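Local atomic coordinates of 2-oxoadipate dioxygenase/decarboxylase (Pseudomonas putida, PDB entry 6W1G), a protein that uses iron(II) and molecular oxygen to decarboxylate and hydroxylate 2-oxoadipate, giving D-2-hydroxyglutarate in a D-lysine catabolic pathway. Residues 86-91 with 128-133; 110-115 with 397-402; 424-429 with 435-440. All coordinates share one frame; numbering follows the deposited sequence.

Interaction 1: 86-91 with 128-133; sequences RLFAVM and VFTSLL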
loop_
_atom_site.group_PDB
_atom_site.type_symbol
_atom_site.label_atom_id
_atom_site.label_comp_id
_atom_site.label_asym_id
_atom_site.label_seq_id
_atom_site.Cartn_x
_atom_site.Cartn_y
_atom_site.Cartn_z
ATOM N N ARG A 86 -3.665 3.599 17.090
ATOM C CA ARG A 86 -3.219 4.771 17.845
ATOM C C ARG A 86 -1.766 5.115 17.549
ATOM O O ARG A 86 -1.392 6.277 17.466
ATOM C CB ARG A 86 -3.414 4.554 19.347
ATOM C CG ARG A 86 -4.861 4.411 19.737
ATOM C CD ARG A 86 -4.969 3.977 21.206
ATOM N NE ARG A 86 -4.394 4.968 22.109
ATOM C CZ ARG A 86 -3.603 4.698 23.132
ATOM N NH1 ARG A 86 -3.259 3.441 23.421
ATOM N NH2 ARG A 86 -3.136 5.705 23.863
ATOM N N LEU A 87 -0.912 4.091 17.432
ATOM C CA LEU A 87 0.478 4.279 17.058
ATOM C C LEU A 87 0.592 4.980 15.711
ATOM O O LEU A 87 1.333 5.964 15.556
ATOM C CB LEU A 87 1.169 2.906 17.032
ATOM C CG LEU A 87 2.673 2.866 16.832
ATOM C CD1 LEU A 87 3.279 1.612 17.476
ATOM C CD2 LEU A 87 3.026 2.940 15.366
ATOM N N PHE A 88 -0.137 4.475 14.721
ATOM C CA PHE A 88 -0.066 5.065 13.398
ATOM C C PHE A 88 -0.696 6.452 13.330
ATOM O O PHE A 88 -0.259 7.271 12.516
ATOM C CB PHE A 88 -0.689 4.102 12.376
ATOM C CG PHE A 88 0.107 2.868 12.098
ATOM C CD1 PHE A 88 1.453 2.925 11.910
ATOM C CD2 PHE A 88 -0.531 1.642 11.977
ATOM C CE1 PHE A 88 2.170 1.772 11.623
ATOM C CE2 PHE A 88 0.176 0.529 11.708
ATOM C CZ PHE A 88 1.520 0.589 11.547
ATOM N N ALA A 89 -1.652 6.742 14.188
ATOM C CA ALA A 89 -2.240 8.073 14.208
ATOM C C ALA A 89 -1.229 9.136 14.628
ATOM O O ALA A 89 -1.329 10.273 14.169
ATOM C CB ALA A 89 -3.469 8.093 15.136
ATOM N N VAL A 90 -0.226 8.785 15.439
ATOM C CA VAL A 90 0.853 9.727 15.774
ATOM C C VAL A 90 1.518 10.231 14.512
ATOM O O VAL A 90 2.002 11.363 14.436
ATOM C CB VAL A 90 1.884 9.051 16.715
ATOM C CG1 VAL A 90 3.079 9.964 16.930
ATOM C CG2 VAL A 90 1.206 8.702 18.023
ATOM N N MET A 91 1.582 9.370 13.495
ATOM C CA MET A 91 2.215 9.659 12.214
ATOM C C MET A 91 1.222 10.049 11.131
ATOM O O MET A 91 1.545 9.944 9.939
ATOM C CB MET A 91 3.033 8.450 11.787
ATOM C CG MET A 91 4.106 8.141 12.785
ATOM S SD MET A 91 5.213 6.828 12.330
ATOM C CE MET A 91 4.209 5.536 12.461
ATOM N N VAL A 128 0.950 1.184 5.784
ATOM C CA VAL A 128 1.167 -0.108 6.399
ATOM C C VAL A 128 -0.106 -0.927 6.270
ATOM O O VAL A 128 -1.123 -0.622 6.923
ATOM C CB VAL A 128 1.659 -0.066 7.831
ATOM C CG1 VAL A 128 1.818 -1.512 8.359
ATOM C CG2 VAL A 128 2.969 0.676 7.915
ATOM N N PHE A 129 -0.062 -1.949 5.411
ATOM C CA PHE A 129 -1.149 -2.910 5.252
ATOM C C PHE A 129 -1.127 -3.826 6.465
ATOM O O PHE A 129 -0.098 -4.453 6.742
ATOM C CB PHE A 129 -0.918 -3.714 3.979
ATOM C CG PHE A 129 -2.070 -4.585 3.579
ATOM C CD1 PHE A 129 -2.169 -5.902 3.991
ATOM C CD2 PHE A 129 -3.093 -4.070 2.808
ATOM C CE1 PHE A 129 -3.240 -6.673 3.598
ATOM C CE2 PHE A 129 -4.166 -4.862 2.421
ATOM C CZ PHE A 129 -4.233 -6.145 2.819
ATOM N N THR A 130 -2.203 -3.818 7.242
ATOM C CA THR A 130 -2.255 -4.431 8.557
ATOM C C THR A 130 -3.367 -5.464 8.581
ATOM O O THR A 130 -4.552 -5.133 8.439
ATOM C CB THR A 130 -2.487 -3.370 9.606
ATOM O OG1 THR A 130 -1.448 -2.397 9.533
ATOM C CG2 THR A 130 -2.502 -3.952 11.015
ATOM N N SER A 131 -2.987 -6.727 8.805
ATOM C CA SER A 131 -3.955 -7.818 8.870
ATOM C C SER A 131 -4.175 -8.241 10.304
ATOM O O SER A 131 -3.233 -8.269 11.099
ATOM C CB SER A 131 -3.442 -9.006 8.065
ATOM O OG SER A 131 -3.219 -8.695 6.707
ATOM N N LEU A 132 -5.420 -8.578 10.602
ATOM C CA LEU A 132 -5.773 -9.168 11.874
ATOM C C LEU A 132 -6.151 -10.629 11.647
ATOM O O LEU A 132 -7.048 -10.936 10.854
ATOM C CB LEU A 132 -6.948 -8.396 12.469
ATOM C CG LEU A 132 -7.543 -9.039 13.702
ATOM C CD1 LEU A 132 -6.590 -9.156 14.887
ATOM C CD2 LEU A 132 -8.788 -8.256 14.138
ATOM N N LEU A 133 -5.432 -11.520 12.329
ATOM C CA LEU A 133 -5.717 -12.943 12.295
ATOM C C LEU A 133 -7.080 -13.216 12.919
ATOM O O LEU A 133 -7.428 -12.650 13.957
ATOM C CB LEU A 133 -4.633 -13.660 13.096
ATOM C CG LEU A 133 -4.640 -15.188 13.097
ATOM C CD1 LEU A 133 -4.200 -15.718 11.756
ATOM C CD2 LEU A 133 -3.723 -15.693 14.225
#
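The far end of the Phe-88 ring presses into the side chain of Val-128, the two side chains crossing at about a right angle. CZ of Phe-88 does most of the touching, lying 3.8 Å from CB of Val-128, and both methyls of the valine close on the same end of the ring. A branched aliphatic group suits this place because its two methyls spread around the CZ end. Phe-88 reaches it with CG anti to its own carbonyl carbon (chi1 -71°), which sends the ring off the helix towards the strand. Thr-130 comes in at a slant, its OG1 4.0 Å from CE2 of Phe-88. That hydroxyl also bonds to Val-128 O at 3.2 Å, from above the carbonyl plane, which gives it a polar partner beside an aromatic ring. At the ring edge, in its plane, sits Met-91 CE. Cutting the ring back to the methyl of an alanine is likely to open a gap between helix and strand and to take from Val-128 one of its apolar neighbours. This is helix-on-sheet packing: helix 78-90 lies against one face of the mixed sheet, where Phe-113 of strand 108-114 also meets Phe-88, while Phe-129 points away from the helix and meets Phe-399.

Interaction 2: 110-115 with 397-402; sequences STAFRA and EDFLPV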
loop_
_atom_site.group_PDB
_atom_site.type_symbol
_atom_site.label_atom_id
_atom_site.label_comp_id
_atom_site.label_asym_id
_atom_site.label_seq_id
_atom_site.Cartn_x
_atom_site.Cartn_y
_atom_site.Cartn_z
ATOM N N SER A 110 -8.162 -7.142 6.846
ATOM C CA SER A 110 -7.112 -6.138 6.866
ATOM C C SER A 110 -7.618 -4.763 6.475
ATOM O O SER A 110 -8.670 -4.587 5.846
ATOM C CB SER A 110 -6.019 -6.518 5.850
ATOM O OG SER A 110 -5.691 -7.874 5.968
ATOM N N THR A 111 -6.798 -3.768 6.843
ATOM C CA THR A 111 -6.943 -2.390 6.384
ATOM C C THR A 111 -5.557 -1.875 6.063
ATOM O O THR A 111 -4.570 -2.541 6.349
ATOM C CB THR A 111 -7.616 -1.514 7.450
ATOM O OG1 THR A 111 -7.956 -0.233 6.900
ATOM C CG2 THR A 111 -6.758 -1.282 8.643
ATOM N N ALA A 112 -5.461 -0.689 5.474
ATOM C CA ALA A 112 -4.160 -0.056 5.312
ATOM C C ALA A 112 -4.163 1.294 6.028
ATOM O O ALA A 112 -5.052 2.112 5.815
ATOM C CB ALA A 112 -3.777 0.148 3.866
ATOM N N PHE A 113 -3.145 1.531 6.825
ATOM C CA PHE A 113 -2.974 2.813 7.487
ATOM C C PHE A 113 -2.149 3.715 6.569
ATOM O O PHE A 113 -1.060 3.314 6.130
ATOM C CB PHE A 113 -2.304 2.641 8.857
ATOM C CG PHE A 113 -3.174 1.905 9.828
ATOM C CD1 PHE A 113 -3.068 0.527 9.992
ATOM C CD2 PHE A 113 -4.076 2.588 10.623
ATOM C CE1 PHE A 113 -3.863 -0.130 10.924
ATOM C CE2 PHE A 113 -4.851 1.932 11.534
ATOM C CZ PHE A 113 -4.741 0.559 11.681
ATOM N N ARG A 114 -2.649 4.920 6.304
ATOM C CA ARG A 114 -1.995 5.843 5.407
ATOM C C ARG A 114 -2.518 7.243 5.666
ATOM O O ARG A 114 -3.588 7.428 6.253
ATOM C CB ARG A 114 -2.166 5.481 3.920
ATOM C CG ARG A 114 -3.609 5.483 3.438
ATOM C CD ARG A 114 -3.619 5.328 1.939
ATOM N NE ARG A 114 -4.914 5.389 1.284
ATOM C CZ ARG A 114 -5.455 6.503 0.768
ATOM N NH1 ARG A 114 -4.931 7.688 0.983
ATOM N NH2 ARG A 114 -6.523 6.399 -0.016
ATOM N N ALA A 115 -1.781 8.255 5.194
ATOM C CA ALA A 115 -2.306 9.608 5.125
ATOM C C ALA A 115 -3.336 9.658 4.004
ATOM O O ALA A 115 -3.416 8.805 3.130
ATOM C CB ALA A 115 -1.177 10.566 4.878
ATOM N N GLU A 397 -3.378 4.844 -3.939
ATOM C CA GLU A 397 -2.680 4.747 -2.672
ATOM C C GLU A 397 -2.985 3.484 -1.903
ATOM O O GLU A 397 -2.366 3.251 -0.845
ATOM C CB GLU A 397 -3.084 5.942 -1.753
ATOM C CG GLU A 397 -2.843 7.274 -2.383
ATOM C CD GLU A 397 -1.390 7.717 -2.496
ATOM O OE1 GLU A 397 -0.468 6.970 -2.080
ATOM O OE2 GLU A 397 -1.164 8.835 -3.055
ATOM N N ASP A 398 -3.909 2.659 -2.397
ATOM C CA ASP A 398 -4.428 1.485 -1.669
ATOM C C ASP A 398 -3.920 0.197 -2.323
ATOM O O ASP A 398 -2.817 0.176 -2.877
ATOM C CB ASP A 398 -5.927 1.659 -1.541
ATOM C CG ASP A 398 -6.244 2.903 -0.739
ATOM O OD1 ASP A 398 -5.936 2.887 0.463
ATOM O OD2 ASP A 398 -6.720 3.898 -1.329
ATOM N N PHE A 399 -4.693 -0.878 -2.207
ATOM C CA PHE A 399 -4.204 -2.205 -2.556
ATOM C C PHE A 399 -5.221 -2.903 -3.450
ATOM O O PHE A 399 -6.368 -2.438 -3.602
ATOM C CB PHE A 399 -3.902 -2.971 -1.275
ATOM C CG PHE A 399 -2.783 -2.306 -0.515
ATOM C CD1 PHE A 399 -1.489 -2.608 -0.814
ATOM C CD2 PHE A 399 -3.012 -1.302 0.403
ATOM C CE1 PHE A 399 -0.438 -1.977 -0.216
ATOM C CE2 PHE A 399 -1.959 -0.619 0.983
ATOM C CZ PHE A 399 -0.675 -0.996 0.731
ATOM N N LEU A 400 -4.780 -3.981 -4.101
ATOM C CA LEU A 400 -5.689 -4.677 -4.988
ATOM C C LEU A 400 -6.881 -5.243 -4.223
ATOM O O LEU A 400 -6.740 -5.721 -3.084
ATOM C CB LEU A 400 -4.950 -5.762 -5.773
ATOM C CG LEU A 400 -3.906 -5.246 -6.778
ATOM C CD1 LEU A 400 -3.120 -6.415 -7.382
ATOM C CD2 LEU A 400 -4.556 -4.384 -7.873
ATOM N N PRO A 401 -8.074 -5.177 -4.788
ATOM C CA PRO A 401 -9.224 -5.736 -4.084
ATOM C C PRO A 401 -9.169 -7.245 -4.020
ATOM O O PRO A 401 -8.559 -7.905 -4.862
ATOM C CB PRO A 401 -10.420 -5.273 -4.921
ATOM C CG PRO A 401 -9.878 -5.007 -6.266
ATOM C CD PRO A 401 -8.456 -4.564 -6.073
ATOM N N VAL A 402 -9.817 -7.788 -2.988
ATOM C CA VAL A 402 -10.029 -9.220 -2.908
ATOM C C VAL A 402 -11.084 -9.608 -3.942
ATOM O O VAL A 402 -12.112 -8.932 -4.079
ATOM C CB VAL A 402 -10.491 -9.626 -1.494
ATOM C CG1 VAL A 402 -10.623 -11.147 -1.381
ATOM C CG2 VAL A 402 -9.553 -9.095 -0.411
#
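Arg-114 and Asp-398 join the end of strand 108-114 to a loop that carries Val-402, a 2-oxoadipate-binding residue. The strand belongs to a five-stranded mixed sheet, consistent with the vicinal oxygen chelate (glyoxalase) superfamily to which this dioxygenase is assigned. Charge supplies the main link. Arg-114 grips the carboxylate side-on in a bidentate salt bridge: NE bonds to Asp-398 OD1 at 2.8 Å, close to the guanidinium plane, and NH2 bonds to OD2 at 2.8 Å on its syn lone pair. The two planar groups are turned 48° apart, so the pair is twisted and not coplanar. Arginine suits the site because two neighbouring N-H groups can answer both oxygens while a third nitrogen turns elsewhere.

Packing over the guanidinium face comes next. Glu-397 contributes aliphatic carbon here: its CB lies over the centre of the guanidinium face, 3.5 Å from Arg-114 CZ. Its side chain bends at chi2 (-73°), carrying the carboxylate away to salt bridges with Arg-127 and Arg-64.

The apolar part pairs Ala-112 with Phe-399. The methyl CB of Ala-112 meets CE2 of Phe-399 at 3.5 Å, and its small size lets the ring come close to the strand. The same ring also meets His-70, a ligand of the bound nickel, edge-to-face, and makes a cation-pi contact with Arg-298. Phe-399 thus links Ala-112 to the surroundings of the metal site.

A last hydrogen bond adds to the hold on the guanidinium group from within its own segment: Arg-114 NH1 donates to Ala-115 O at 2.9 Å, in the carbonyl plane.

Interaction 3: 424-429 with 435-440; sequences ANREAF and LQVQDE
Val-437 receives two side chains from helix 424-433, one on each of its methyls. CG2 is 3.6 Å from NH1 of Arg-426, which approaches obliquely, while CG1 lies at the edge of the Phe-429 ring, 4.1 Å from CE2. Valine suits the place because its branch point gives each partner a separate methyl. Both helix residues set CG anti to the backbone N (chi1 173° in Arg-426 and -173° in Phe-429). The long, flexible arginine then bends at chi3 (-61°), laying its end by a valine methyl at the surface.

Further out, the ring of Phe-429 is met edge-to-face by His-109 and also touches Tyr-98, so an aromatic residue fits between helix and sheet. The loop connects helix 424-433 to helix 440-458 beside strand 94-100, outermost in the sheet. Its backbone holds it: Val-437 N bonds to Glu-430 OE2, and Gln-438 pairs with Pro-95 and Gly-97 of that strand. Asp-439 N-caps helix 440-458 through a weak bond from Leu-441 N to OD1.

Across the contact there is no hydrogen bond or salt bridge. Between these two segments it is van der Waals packing around one valine, while a polar hold of loop on helix comes from Glu-430.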
loop_
_atom_site.group_PDB
_atom_site.type_symbol
_atom_site.label_atom_id
_atom_site.label_comp_id
_atom_site.label_asym_id
_atom_site.label_seq_id
_atom_site.Cartn_x
_atom_site.Cartn_y
_atom_site.Cartn_z
ATOM N N ALA A 424 -21.073 -8.332 8.192
ATOM C CA ALA A 424 -20.675 -8.790 9.520
ATOM C C ALA A 424 -19.165 -8.763 9.703
ATOM O O ALA A 424 -18.671 -8.387 10.770
ATOM C CB ALA A 424 -21.198 -10.200 9.777
ATOM N N ASN A 425 -18.415 -9.189 8.692
ATOM C CA ASN A 425 -16.961 -9.212 8.845
ATOM C C ASN A 425 -16.385 -7.807 8.980
ATOM O O ASN A 425 -15.558 -7.566 9.865
ATOM C CB ASN A 425 -16.295 -10.021 7.732
ATOM C CG ASN A 425 -16.639 -11.525 7.821
ATOM O OD1 ASN A 425 -17.222 -11.984 8.799
ATOM N ND2 ASN A 425 -16.252 -12.284 6.814
ATOM N N ARG A 426 -16.820 -6.864 8.137
ATOM C CA ARG A 426 -16.308 -5.497 8.271
ATOM C C ARG A 426 -16.691 -4.915 9.629
ATOM O O ARG A 426 -15.899 -4.220 10.264
ATOM C CB ARG A 426 -16.823 -4.622 7.136
ATOM C CG ARG A 426 -16.473 -3.145 7.301
ATOM C CD ARG A 426 -17.144 -2.266 6.262
ATOM N NE ARG A 426 -16.742 -2.605 4.904
ATOM C CZ ARG A 426 -16.082 -1.789 4.087
ATOM N NH1 ARG A 426 -15.753 -0.563 4.478
ATOM N NH2 ARG A 426 -15.762 -2.207 2.874
ATOM N N GLU A 427 -17.918 -5.172 10.080
ATOM C CA GLU A 427 -18.336 -4.662 11.381
ATOM C C GLU A 427 -17.482 -5.242 12.502
ATOM O O GLU A 427 -17.113 -4.525 13.432
ATOM C CB GLU A 427 -19.818 -4.970 11.600
ATOM C CG GLU A 427 -20.747 -4.196 10.675
ATOM C CD GLU A 427 -22.193 -4.692 10.701
ATOM O OE1 GLU A 427 -22.544 -5.575 11.513
ATOM O OE2 GLU A 427 -22.996 -4.201 9.890
ATOM N N ALA A 428 -17.166 -6.541 12.426
ATOM C CA ALA A 428 -16.284 -7.149 13.411
ATOM C C ALA A 428 -14.902 -6.519 13.350
ATOM O O ALA A 428 -14.285 -6.273 14.391
ATOM C CB ALA A 428 -16.169 -8.659 13.185
ATOM N N PHE A 429 -14.390 -6.269 12.137
ATOM C CA PHE A 429 -13.092 -5.641 12.013
ATOM C C PHE A 429 -13.108 -4.265 12.661
ATOM O O PHE A 429 -12.179 -3.891 13.379
ATOM C CB PHE A 429 -12.715 -5.527 10.541
ATOM C CG PHE A 429 -11.298 -5.042 10.334
ATOM C CD1 PHE A 429 -10.229 -5.913 10.389
ATOM C CD2 PHE A 429 -11.046 -3.699 10.128
ATOM C CE1 PHE A 429 -8.914 -5.480 10.230
ATOM C CE2 PHE A 429 -9.738 -3.250 9.965
ATOM C CZ PHE A 429 -8.675 -4.144 10.000
ATOM N N LEU A 435 -12.507 2.078 15.373
ATOM C CA LEU A 435 -13.124 3.112 14.550
ATOM C C LEU A 435 -13.494 2.510 13.208
ATOM O O LEU A 435 -13.186 1.358 12.917
ATOM C CB LEU A 435 -12.250 4.353 14.464
ATOM C CG LEU A 435 -10.942 4.146 13.769
ATOM C CD1 LEU A 435 -10.531 5.464 13.105
ATOM C CD2 LEU A 435 -9.947 3.729 14.766
ATOM N N GLN A 436 -14.190 3.308 12.391
ATOM C CA GLN A 436 -14.555 2.861 11.050
ATOM C C GLN A 436 -13.411 3.122 10.076
ATOM O O GLN A 436 -12.655 4.080 10.246
ATOM C CB GLN A 436 -15.812 3.589 10.578
ATOM C CG GLN A 436 -17.027 3.076 11.303
ATOM C CD GLN A 436 -18.311 3.411 10.596
ATOM O OE1 GLN A 436 -19.047 2.522 10.183
ATOM N NE2 GLN A 436 -18.595 4.696 10.451
ATOM N N VAL A 437 -13.237 2.210 9.111
ATOM C CA VAL A 437 -12.241 2.449 8.062
ATOM C C VAL A 437 -12.765 3.545 7.137
ATOM O O VAL A 437 -13.990 3.727 6.976
ATOM C CB VAL A 437 -11.869 1.176 7.285
ATOM C CG1 VAL A 437 -11.434 0.093 8.289
ATOM C CG2 VAL A 437 -12.967 0.680 6.386
ATOM N N GLN A 438 -11.861 4.334 6.599
ATOM C CA GLN A 438 -12.218 5.379 5.658
ATOM C C GLN A 438 -12.480 4.764 4.286
ATOM O O GLN A 438 -11.887 3.754 3.908
ATOM C CB GLN A 438 -11.071 6.377 5.533
ATOM C CG GLN A 438 -10.882 7.347 6.641
ATOM C CD GLN A 438 -11.411 8.668 6.188
ATOM O OE1 GLN A 438 -12.541 8.753 5.712
ATOM N NE2 GLN A 438 -10.587 9.701 6.276
ATOM N N ASP A 439 -13.365 5.416 3.530
ATOM C CA ASP A 439 -13.694 5.008 2.162
ATOM C C ASP A 439 -12.701 5.680 1.222
ATOM O O ASP A 439 -12.754 6.906 1.003
ATOM C CB ASP A 439 -15.121 5.441 1.853
ATOM C CG ASP A 439 -15.549 5.188 0.417
ATOM O OD1 ASP A 439 -14.777 4.670 -0.420
ATOM O OD2 ASP A 439 -16.716 5.527 0.129
ATOM N N GLU A 440 -11.813 4.875 0.638
ATOM C CA GLU A 440 -10.785 5.422 -0.242
ATOM C C GLU A 440 -11.372 6.148 -1.429
ATOM O O GLU A 440 -10.786 7.121 -1.893
ATOM C CB GLU A 440 -9.795 4.353 -0.685
ATOM C CG GLU A 440 -10.314 3.212 -1.555
ATOM C CD GLU A 440 -10.956 2.077 -0.772
ATOM O OE1 GLU A 440 -11.311 2.269 0.408
ATOM O OE2 GLU A 440 -11.097 0.976 -1.339
#

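Overall arrangement
Along the chain, interactions 1 and 2 interleave, their segments alternating, and interaction 3 follows both. Centres of interactions 1 and 2 are about 11 Å apart, and they share the mixed sheet: strands 127-133 and 108-114 are neighbours, joined by Thr-130 N to Thr-111 O. Interaction 3 lies about 12 Å from interaction 2 and about 14 Å from interaction 1, measured between centres. It touches 110-115 through Phe-429 and Val-437, and 128-133 through Phe-429. Helix 78-90, the 397-402 loop and the C-terminal 424-440 region thus all converge on the same two strands, linking parts remote in sequence around the sheet that carries metal ligands His-70 and His-226.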